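PDB 3CDD: prophage MuSo2, 43 kDa tail protein from Shewanella oneidensis, which probably serves as a trimeric structural protein of the baseplate hub in the contractile tail of a Mu-like prophage, like GpP of phage Mu. Local coordinates for residues T25-A30 with I320-F325; A34-M39 with S92-D97; E55-G60 with D78-S83. All blocks are in the same frame, centred on the assembly; numbering follows the deposited sequence.

Contact 1 of 3, residues T25-A30 with I320-F325; sequences TRSLEA and IASILF
Arg26 and Phe325 lie across one face of the antiparallel pairing between strands 21-27 and 317-328, with the aliphatic stem of the arginine at the edge of the ring. Arg26 CG is 4.0 Å from Phe325 CE1, near the ring plane. The stem bends at chi3 (58°), and the guanidinium ends nearly coplanar with the ring rather than stacked on it; Arg26 NH2 is hydrogen-bonded to Asn300 OD1. Ile323, the partner of Arg26 in the sheet, sets its CG2 over the centre of the Phe325 ring, 3.6 Å above the plane.

Thr25, Ser27, Ser322 and Leu324 occupy the opposite face. With Thr25 OG1 beside its own backbone N (chi1 -58°), the hydroxyl is directed at Leu324 CD1, 3.7 Å off, while Thr25 CG2 is turned to Ser322 OG. In the next non-hydrogen-bonded pair, Ser322 OG packs 3.6 Å from Ser27 CB. Ser27 OG itself accepts the Glu29 N-H in an ST turn at 3.0 Å, just where the strand ends.

The backbones are joined by Arg26 N to Ile323 O (3.0 Å) and Ile323 N to Arg26 O (2.8 Å). Beyond the last bridge, Leu28 N still reaches Ala321 O at 2.7 Å, beside the classic bulge that Ala321 and Ser322 form opposite Ser337. The chemistry is thus mixed: one face combines three small hydroxyl residues with Leu324, the other sets an arginine's aliphatic stem against Phe325 beside Ile323 while its guanidinium is bound outside the pairing, and main-chain bonds join the N-terminal and fourth family regions, far apart in sequence.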
loop_
_atom_site.group_PDB
_atom_site.type_symbol
_atom_site.label_atom_id
_atom_site.label_comp_id
_atom_site.label_asym_id
_atom_site.label_seq_id
_atom_site.Cartn_x
_atom_site.Cartn_y
_atom_site.Cartn_z
ATOM N N THR A 25 6.396 -5.865 20.897
ATOM C CA THR A 25 7.493 -5.029 20.433
ATOM C C THR A 25 7.807 -3.932 21.446
ATOM O O THR A 25 6.911 -3.232 21.923
ATOM C CB THR A 25 7.211 -4.424 19.029
ATOM O OG1 THR A 25 6.992 -5.482 18.112
ATOM C CG2 THR A 25 8.426 -3.620 18.510
ATOM N N ARG A 26 9.085 -3.829 21.792
ATOM C CA ARG A 26 9.641 -2.626 22.394
ATOM C C ARG A 26 10.567 -1.976 21.353
ATOM O O ARG A 26 11.369 -2.662 20.697
ATOM C CB ARG A 26 10.407 -2.970 23.678
ATOM C CG ARG A 26 9.525 -3.667 24.757
ATOM C CD ARG A 26 10.063 -3.545 26.192
ATOM N NE ARG A 26 10.208 -2.151 26.597
ATOM C CZ ARG A 26 11.327 -1.614 27.079
ATOM N NH1 ARG A 26 11.348 -0.325 27.396
ATOM N NH2 ARG A 26 12.419 -2.366 27.273
ATOM N N SER A 27 10.477 -0.666 21.204
ATOM C CA SER A 27 11.233 0.004 20.145
ATOM C C SER A 27 11.661 1.413 20.494
ATOM O O SER A 27 10.927 2.140 21.149
ATOM C CB SER A 27 10.404 0.063 18.878
ATOM O OG SER A 27 11.151 0.714 17.874
ATOM N N LEU A 28 12.836 1.809 20.029
ATOM C CA LEU A 28 13.304 3.193 20.171
ATOM C C LEU A 28 12.818 4.094 19.039
ATOM O O LEU A 28 12.955 5.317 19.122
ATOM C CB LEU A 28 14.835 3.252 20.198
ATOM C CG LEU A 28 15.671 3.038 21.460
ATOM C CD1 LEU A 28 17.143 3.212 21.072
ATOM C CD2 LEU A 28 15.294 4.009 22.589
ATOM N N GLU A 29 12.282 3.515 17.969
ATOM C CA GLU A 29 11.937 4.307 16.786
ATOM C C GLU A 29 10.439 4.361 16.485
ATOM O O GLU A 29 10.016 4.890 15.453
ATOM C CB GLU A 29 12.686 3.777 15.559
ATOM C CG GLU A 29 14.211 3.848 15.671
ATOM C CD GLU A 29 14.923 3.434 14.380
ATOM O OE1 GLU A 29 14.223 3.263 13.341
ATOM O OE2 GLU A 29 16.184 3.282 14.403
ATOM N N ALA A 30 9.634 3.786 17.355
ATOM C CA ALA A 30 8.207 3.752 17.139
ATOM C C ALA A 30 7.525 3.875 18.499
ATOM O O ALA A 30 7.432 2.876 19.241
ATOM C CB ALA A 30 7.813 2.454 16.437
ATOM N N ILE A 320 20.990 -1.693 20.640
ATOM C CA ILE A 320 19.684 -2.333 20.443
ATOM C C ILE A 320 18.612 -1.268 20.251
ATOM O O ILE A 320 18.279 -0.534 21.183
ATOM C CB ILE A 320 19.278 -3.286 21.597
ATOM C CG1 ILE A 320 20.332 -4.389 21.778
ATOM C CG2 ILE A 320 17.862 -3.851 21.332
ATOM C CD1 ILE A 320 20.001 -5.394 22.872
ATOM N N ALA A 321 18.052 -1.221 19.048
ATOM C CA ALA A 321 17.017 -0.255 18.693
ATOM C C ALA A 321 15.595 -0.804 18.883
ATOM O O ALA A 321 14.658 -0.055 19.178
ATOM C CB ALA A 321 17.206 0.224 17.253
ATOM N N SER A 322 15.422 -2.107 18.717
ATOM C CA SER A 322 14.103 -2.672 18.836
ATOM C C SER A 322 14.188 -4.117 19.248
ATOM O O SER A 322 15.162 -4.779 18.934
ATOM C CB SER A 322 13.431 -2.595 17.470
ATOM O OG SER A 322 12.066 -2.862 17.611
ATOM N N ILE A 323 13.143 -4.622 19.893
ATOM C CA ILE A 323 13.080 -6.021 20.241
ATOM C C ILE A 323 11.698 -6.530 19.942
ATOM O O ILE A 323 10.721 -5.905 20.360
ATOM C CB ILE A 323 13.384 -6.262 21.771
ATOM C CG1 ILE A 323 14.777 -5.774 22.126
ATOM C CG2 ILE A 323 13.341 -7.733 22.088
ATOM C CD1 ILE A 323 14.936 -5.533 23.640
ATOM N N LEU A 324 11.593 -7.650 19.219
ATOM C CA LEU A 324 10.321 -8.387 19.210
ATOM C C LEU A 324 10.412 -9.624 20.122
ATOM O O LEU A 324 11.191 -10.552 19.866
ATOM C CB LEU A 324 9.882 -8.756 17.783
ATOM C CG LEU A 324 8.687 -9.722 17.663
ATOM C CD1 LEU A 324 7.395 -9.138 18.245
ATOM C CD2 LEU A 324 8.505 -10.065 16.140
ATOM N N PHE A 325 9.646 -9.600 21.209
ATOM C CA PHE A 325 9.551 -10.721 22.101
ATOM C C PHE A 325 8.384 -11.576 21.619
ATOM O O PHE A 325 7.246 -11.108 21.580
ATOM C CB PHE A 325 9.209 -10.269 23.515
ATOM C CG PHE A 325 10.284 -9.475 24.209
ATOM C CD1 PHE A 325 10.155 -8.095 24.347
ATOM C CD2 PHE A 325 11.383 -10.117 24.798
ATOM C CE1 PHE A 325 11.149 -7.338 25.021
ATOM C CE2 PHE A 325 12.379 -9.378 25.501
ATOM C CZ PHE A 325 12.253 -7.989 25.611
#

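Contact 2 of 3, residues A34-M39 with S92-D97; sequences AFDLEM and SVSGRD
Phe35 and Gly95 form a hydrogen-bonded pair in an antiparallel strand pairing within the sheet of the N-terminal region, which belongs to the phage barrel clan. Main-chain bonds come in two such pairs. Phe35 N donates to Gly95 O at 3.0 Å, from 45° out of the carbonyl plane, and Gly95 N returns a bond to Phe35 O. Leu37 and Val93 make the second pair, with Leu37 N to Val93 O at 2.9 Å and a straight N-H...O angle of 168°.

Apolar contact gathers on the face of Phe35, Leu37 and Val93. Phe35 CG stands between the backbone N and the carbonyl carbon (chi1 66°), a torsion that swings the ring across onto the neighbouring strand. There it lies over the Gly95 backbone in a CH-pi contact, with Gly95 CA 4.0 Å from the ring centroid. Gly95 has no side chain, so the ring can settle directly on the main chain. Val93 CG2 comes to the ring edge and also packs against Leu37 CB, at 4.2 Å. Ile24 and Ile73 of the adjoining strands touch Phe35 as well.

Charged and polar groups take the other face, where Asp36 pairs with Ser94. Arg96 pairs through its guanidinium with Asp78 and Asp104, close to Arg208 of the second subunit, an arginine that Asp78 also binds. Glu38 CB and Ser92 CB abut at 3.6 Å, and the extended glutamate carries its carboxylate beyond the serine. Two waters meet at Ser92 OG: one links it to Asp36 OD1 in one of the two conformers of that aspartate, and the other donates to Glu38 OE2 at 2.9 Å and is hydrogen-bonded to Ser92 OG at 2.6 Å.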
loop_
_atom_site.group_PDB
_atom_site.type_symbol
_atom_site.label_atom_id
_atom_site.label_comp_id
_atom_site.label_asym_id
_atom_site.label_seq_id
_atom_site.Cartn_x
_atom_site.Cartn_y
_atom_site.Cartn_z
ATOM N N ALA A 34 4.114 -2.260 20.884
ATOM C CA ALA A 34 2.927 -3.040 20.519
ATOM C C ALA A 34 2.860 -4.315 21.293
ATOM O O ALA A 34 3.882 -4.888 21.628
ATOM C CB ALA A 34 2.945 -3.355 18.981
ATOM N N PHE A 35 1.643 -4.773 21.572
ATOM C CA PHE A 35 1.440 -6.154 21.981
ATOM C C PHE A 35 0.302 -6.795 21.186
ATOM O O PHE A 35 -0.625 -6.117 20.768
ATOM C CB PHE A 35 1.232 -6.295 23.511
ATOM C CG PHE A 35 -0.033 -5.660 24.041
ATOM C CD1 PHE A 35 -1.223 -6.400 24.119
ATOM C CD2 PHE A 35 -0.029 -4.353 24.510
ATOM C CE1 PHE A 35 -2.384 -5.851 24.615
ATOM C CE2 PHE A 35 -1.214 -3.780 25.025
ATOM C CZ PHE A 35 -2.384 -4.524 25.062
ATOM N N ASP A 36 0.395 -8.107 20.972
ATOM C CA ASP A 36 -0.663 -8.891 20.333
ATOM C C ASP A 36 -0.665 -10.265 21.000
ATOM O O ASP A 36 0.362 -10.957 21.019
ATOM C CB ASP A 36 -0.398 -9.041 18.831
ATOM C CG ASP A 36 -1.675 -8.943 17.965
ATOM O OD1 ASP A 36 -2.761 -9.464 18.333
ATOM O OD2 ASP A 36 -1.572 -8.330 16.880
ATOM N N LEU A 37 -1.814 -10.646 21.557
ATOM C CA LEU A 37 -1.964 -11.925 22.222
ATOM C C LEU A 37 -3.147 -12.650 21.652
ATOM O O LEU A 37 -4.217 -12.048 21.454
ATOM C CB LEU A 37 -2.096 -11.766 23.732
ATOM C CG LEU A 37 -0.780 -11.345 24.377
ATOM C CD1 LEU A 37 -0.760 -9.829 24.529
ATOM C CD2 LEU A 37 -0.569 -12.006 25.719
ATOM N N GLU A 38 -2.938 -13.925 21.346
ATOM C CA GLU A 38 -3.966 -14.748 20.759
ATOM C C GLU A 38 -4.057 -16.104 21.468
ATOM O O GLU A 38 -3.039 -16.692 21.853
ATOM C CB GLU A 38 -3.681 -14.929 19.277
ATOM C CG GLU A 38 -4.698 -15.759 18.545
ATOM C CD GLU A 38 -4.311 -15.933 17.092
ATOM O OE1 GLU A 38 -3.376 -16.720 16.804
ATOM O OE2 GLU A 38 -4.925 -15.255 16.247
HETATM N N MSE A 39 -5.291 -16.583 21.638
HETATM C CA MSE A 39 -5.565 -17.914 22.199
HETATM C C MSE A 39 -6.523 -18.628 21.253
HETATM O O MSE A 39 -7.659 -18.189 21.075
HETATM C CB MSE A 39 -6.189 -17.772 23.592
HETATM C CG MSE A 39 -5.869 -18.891 24.601
HETATM SE SE MSE A 39 -6.795 -18.493 26.286
HETATM C CE MSE A 39 -5.841 -16.954 26.996
ATOM N N SER A 92 -8.272 -12.770 20.444
ATOM C CA SER A 92 -7.012 -12.059 20.528
ATOM C C SER A 92 -7.284 -10.617 20.868
ATOM O O SER A 92 -8.374 -10.083 20.572
ATOM C CB SER A 92 -6.128 -12.227 19.266
ATOM O OG SER A 92 -6.537 -11.493 18.135
ATOM N N VAL A 93 -6.323 -10.021 21.571
ATOM C CA VAL A 93 -6.294 -8.587 21.806
ATOM C C VAL A 93 -5.001 -8.025 21.208
ATOM O O VAL A 93 -3.982 -8.740 21.060
ATOM C CB VAL A 93 -6.356 -8.242 23.315
ATOM C CG1 VAL A 93 -7.753 -8.519 23.879
ATOM C CG2 VAL A 93 -5.286 -9.016 24.102
ATOM N N SER A 94 -5.067 -6.756 20.843
ATOM C CA SER A 94 -3.917 -5.987 20.383
ATOM C C SER A 94 -3.940 -4.653 21.116
ATOM O O SER A 94 -4.993 -4.239 21.601
ATOM C CB SER A 94 -4.032 -5.744 18.883
ATOM O OG SER A 94 -2.797 -5.345 18.327
ATOM N N GLY A 95 -2.798 -3.984 21.173
ATOM C CA GLY A 95 -2.708 -2.664 21.784
ATOM C C GLY A 95 -1.289 -2.136 21.776
ATOM O O GLY A 95 -0.400 -2.652 21.093
ATOM N N ARG A 96 -1.080 -1.126 22.592
ATOM C CA ARG A 96 0.167 -0.365 22.624
ATOM C C ARG A 96 0.373 0.014 24.097
ATOM O O ARG A 96 -0.553 -0.111 24.909
ATOM C CB ARG A 96 -0.002 0.888 21.763
ATOM C CG ARG A 96 -0.011 0.625 20.249
ATOM C CD ARG A 96 -0.470 1.824 19.418
ATOM N NE ARG A 96 -1.873 2.172 19.683
ATOM C CZ ARG A 96 -2.412 3.346 19.374
ATOM N NH1 ARG A 96 -1.673 4.274 18.764
ATOM N NH2 ARG A 96 -3.677 3.601 19.680
ATOM N N ASP A 97 1.569 0.479 24.445
ATOM C CA ASP A 97 1.807 0.961 25.800
ATOM C C ASP A 97 1.119 2.325 26.025
ATOM O O ASP A 97 0.606 2.914 25.077
ATOM C CB ASP A 97 3.316 0.876 26.172
ATOM C CG ASP A 97 4.107 2.151 25.902
ATOM O OD1 ASP A 97 3.551 3.207 25.485
ATOM O OD2 ASP A 97 5.334 2.075 26.153
HETATM O O HOH W 1 -5.297 -9.314 17.206
HETATM O O HOH W 2 -6.915 -13.191 16.156
#

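Contact 3 of 3, residues E55-G60 with D78-S83; sequences EPIKQG and DDWVPS
A chi1 of 163° swings the Trp80 indole away from its own backbone N and against the loop 55-60, while Gln59, with CG between its backbone N and carbonyl carbon (chi1 66°) and the chain bent at chi2 (-86°), folds its amide back toward the tryptophan. The amide is almost parallel to the indole, and Gln59 OE1 sits 3.7 Å from Trp80 CB.

One indole face carries the loop. Pro56 CB rests 3.5 Å from Trp80 CZ2 over the rim of the six-membered ring, with the Pro56 CA close by. Further along, the Ile57 backbone N lies 3.6 Å from Trp80 CZ3, and the Ile57 side chain runs at about a right angle to the indole, its CB 4.0 Å from CE3. Ile57 O lies 3.3 Å from Trp80 CD2. The opposite face is covered by Pro82 CD, 3.7 Å above the plane, so the indole is sandwiched between two prolines. No hydrogen bond links the two segments; van der Waals contact alone joins them.

Just before the tryptophan, Asp78, the partner of Arg96, and Asp79 turn away from the loop, and both reach Arg208 of the second subunit. Together they face Ser94 as a classic beta bulge, on a strand that pairs antiparallel with a strand of the second subunit, so that the sheet runs on across the interface in this trimeric assembly of phage barrel domains.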
loop_
_atom_site.group_PDB
_atom_site.type_symbol
_atom_site.label_atom_id
_atom_site.label_comp_id
_atom_site.label_asym_id
_atom_site.label_seq_id
_atom_site.Cartn_x
_atom_site.Cartn_y
_atom_site.Cartn_z
ATOM N N GLU A 55 -15.000 -14.556 29.245
ATOM C CA GLU A 55 -15.739 -13.331 29.006
ATOM C C GLU A 55 -14.817 -12.404 28.208
ATOM O O GLU A 55 -13.614 -12.382 28.460
ATOM C CB GLU A 55 -16.139 -12.712 30.352
ATOM C CG GLU A 55 -16.747 -11.335 30.271
ATOM C CD GLU A 55 -17.761 -11.098 31.359
ATOM O OE1 GLU A 55 -18.841 -11.739 31.301
ATOM O OE2 GLU A 55 -17.482 -10.274 32.263
ATOM N N PRO A 56 -15.365 -11.687 27.211
ATOM C CA PRO A 56 -14.525 -10.782 26.425
ATOM C C PRO A 56 -13.567 -9.891 27.239
ATOM O O PRO A 56 -13.856 -9.533 28.373
ATOM C CB PRO A 56 -15.546 -9.925 25.676
ATOM C CG PRO A 56 -16.725 -10.831 25.482
ATOM C CD PRO A 56 -16.760 -11.707 26.721
ATOM N N ILE A 57 -12.411 -9.589 26.661
ATOM C CA ILE A 57 -11.570 -8.521 27.159
ATOM C C ILE A 57 -12.074 -7.284 26.421
ATOM O O ILE A 57 -12.053 -7.225 25.195
ATOM C CB ILE A 57 -10.056 -8.775 26.887
ATOM C CG1 ILE A 57 -9.647 -10.161 27.405
ATOM C CG2 ILE A 57 -9.192 -7.691 27.532
ATOM C CD1 ILE A 57 -8.205 -10.555 27.091
ATOM N N LYS A 58 -12.589 -6.318 27.164
ATOM C CA LYS A 58 -13.121 -5.119 26.552
ATOM C C LYS A 58 -11.993 -4.283 25.955
ATOM O O LYS A 58 -10.989 -4.000 26.632
ATOM C CB LYS A 58 -13.920 -4.300 27.577
ATOM C CG LYS A 58 -15.100 -5.060 28.195
ATOM C CD LYS A 58 -15.791 -4.250 29.296
ATOM C CE LYS A 58 -16.191 -5.125 30.490
ATOM N NZ LYS A 58 -17.420 -5.925 30.221
ATOM N N GLN A 59 -12.156 -3.916 24.685
ATOM C CA GLN A 59 -11.330 -2.859 24.067
ATOM C C GLN A 59 -11.318 -1.606 24.955
ATOM O O GLN A 59 -12.325 -1.276 25.564
ATOM C CB GLN A 59 -11.830 -2.527 22.651
ATOM C CG GLN A 59 -13.230 -1.882 22.554
ATOM C CD GLN A 59 -14.379 -2.875 22.527
ATOM O OE1 GLN A 59 -14.211 -4.071 22.810
ATOM N NE2 GLN A 59 -15.569 -2.380 22.190
ATOM N N GLY A 60 -10.176 -0.930 25.054
ATOM C CA GLY A 60 -10.064 0.228 25.936
ATOM C C GLY A 60 -9.482 -0.043 27.313
ATOM O O GLY A 60 -8.960 0.861 27.951
ATOM N N ASP A 78 -6.226 -1.888 22.511
ATOM C CA ASP A 78 -6.764 -1.141 21.380
ATOM C C ASP A 78 -7.932 -1.898 20.796
ATOM O O ASP A 78 -9.012 -1.328 20.625
ATOM C CB ASP A 78 -5.708 -0.973 20.290
ATOM C CG ASP A 78 -4.765 0.164 20.561
ATOM O OD1 ASP A 78 -5.224 1.219 21.056
ATOM O OD2 ASP A 78 -3.565 0.009 20.240
ATOM N N ASP A 79 -7.695 -3.185 20.506
ATOM C CA ASP A 79 -8.613 -4.037 19.760
ATOM C C ASP A 79 -8.926 -5.346 20.491
ATOM O O ASP A 79 -8.028 -6.034 20.985
ATOM C CB ASP A 79 -8.049 -4.370 18.355
ATOM C CG ASP A 79 -7.923 -3.135 17.443
ATOM O OD1 ASP A 79 -7.597 -2.043 17.939
ATOM O OD2 ASP A 79 -8.175 -3.243 16.209
ATOM N N TRP A 80 -10.211 -5.663 20.546
ATOM C CA TRP A 80 -10.716 -6.960 20.931
ATOM C C TRP A 80 -11.130 -7.672 19.633
ATOM O O TRP A 80 -11.887 -7.129 18.835
ATOM C CB TRP A 80 -11.912 -6.754 21.877
ATOM C CG TRP A 80 -12.799 -7.944 22.069
ATOM C CD1 TRP A 80 -14.109 -8.037 21.722
ATOM C CD2 TRP A 80 -12.434 -9.222 22.627
ATOM N NE1 TRP A 80 -14.593 -9.289 22.041
ATOM C CE2 TRP A 80 -13.584 -10.033 22.598
ATOM C CE3 TRP A 80 -11.241 -9.757 23.145
ATOM C CZ2 TRP A 80 -13.594 -11.356 23.088
ATOM C CZ3 TRP A 80 -11.253 -11.078 23.643
ATOM C CH2 TRP A 80 -12.418 -11.851 23.604
ATOM N N VAL A 81 -10.607 -8.868 19.408
ATOM C CA VAL A 81 -10.695 -9.506 18.079
ATOM C C VAL A 81 -11.164 -10.966 18.224
ATOM O O VAL A 81 -10.377 -11.883 18.160
ATOM C CB VAL A 81 -9.356 -9.360 17.284
ATOM C CG1 VAL A 81 -9.479 -9.823 15.795
ATOM C CG2 VAL A 81 -8.833 -7.917 17.383
ATOM N N PRO A 82 -12.476 -11.168 18.411
ATOM C CA PRO A 82 -13.000 -12.539 18.504
ATOM C C PRO A 82 -13.330 -13.123 17.129
ATOM O O PRO A 82 -13.684 -12.374 16.207
ATOM C CB PRO A 82 -14.288 -12.359 19.295
ATOM C CG PRO A 82 -14.789 -10.958 18.887
ATOM C CD PRO A 82 -13.538 -10.144 18.551
ATOM N N SER A 83 -13.212 -14.442 17.015
ATOM C CA SER A 83 -13.677 -15.179 15.843
ATOM C C SER A 83 -13.941 -16.608 16.261
ATOM O O SER A 83 -13.436 -17.055 17.286
ATOM C CB SER A 83 -12.636 -15.158 14.723
ATOM O OG SER A 83 -11.462 -15.862 15.118
#

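Overall arrangement
Contacts 1 and 2 are partly buried strand pairings that meet where strands 21-27 and 34-42 are neighbours, joined by Thr25 N and Ala34 O. Contact 1, near the centre of the chain, closes the longest loop; contact 2 is nested inside it, and contact 3 inside contact 2. Contacts 2 and 3 lie on the neighbouring strands 88-97 and 70-84, tied by a probable hydrogen bond between Ser92 O and Val81 N. Contact 3, about 24 Å from the chain centre, is nevertheless buried, and replaces cross-strand hydrogen bonds with aromatic packing of a loop. Contact 1 touches no other subunit, whereas contacts 2 and 3 both meet the second one, with charge concentrated there.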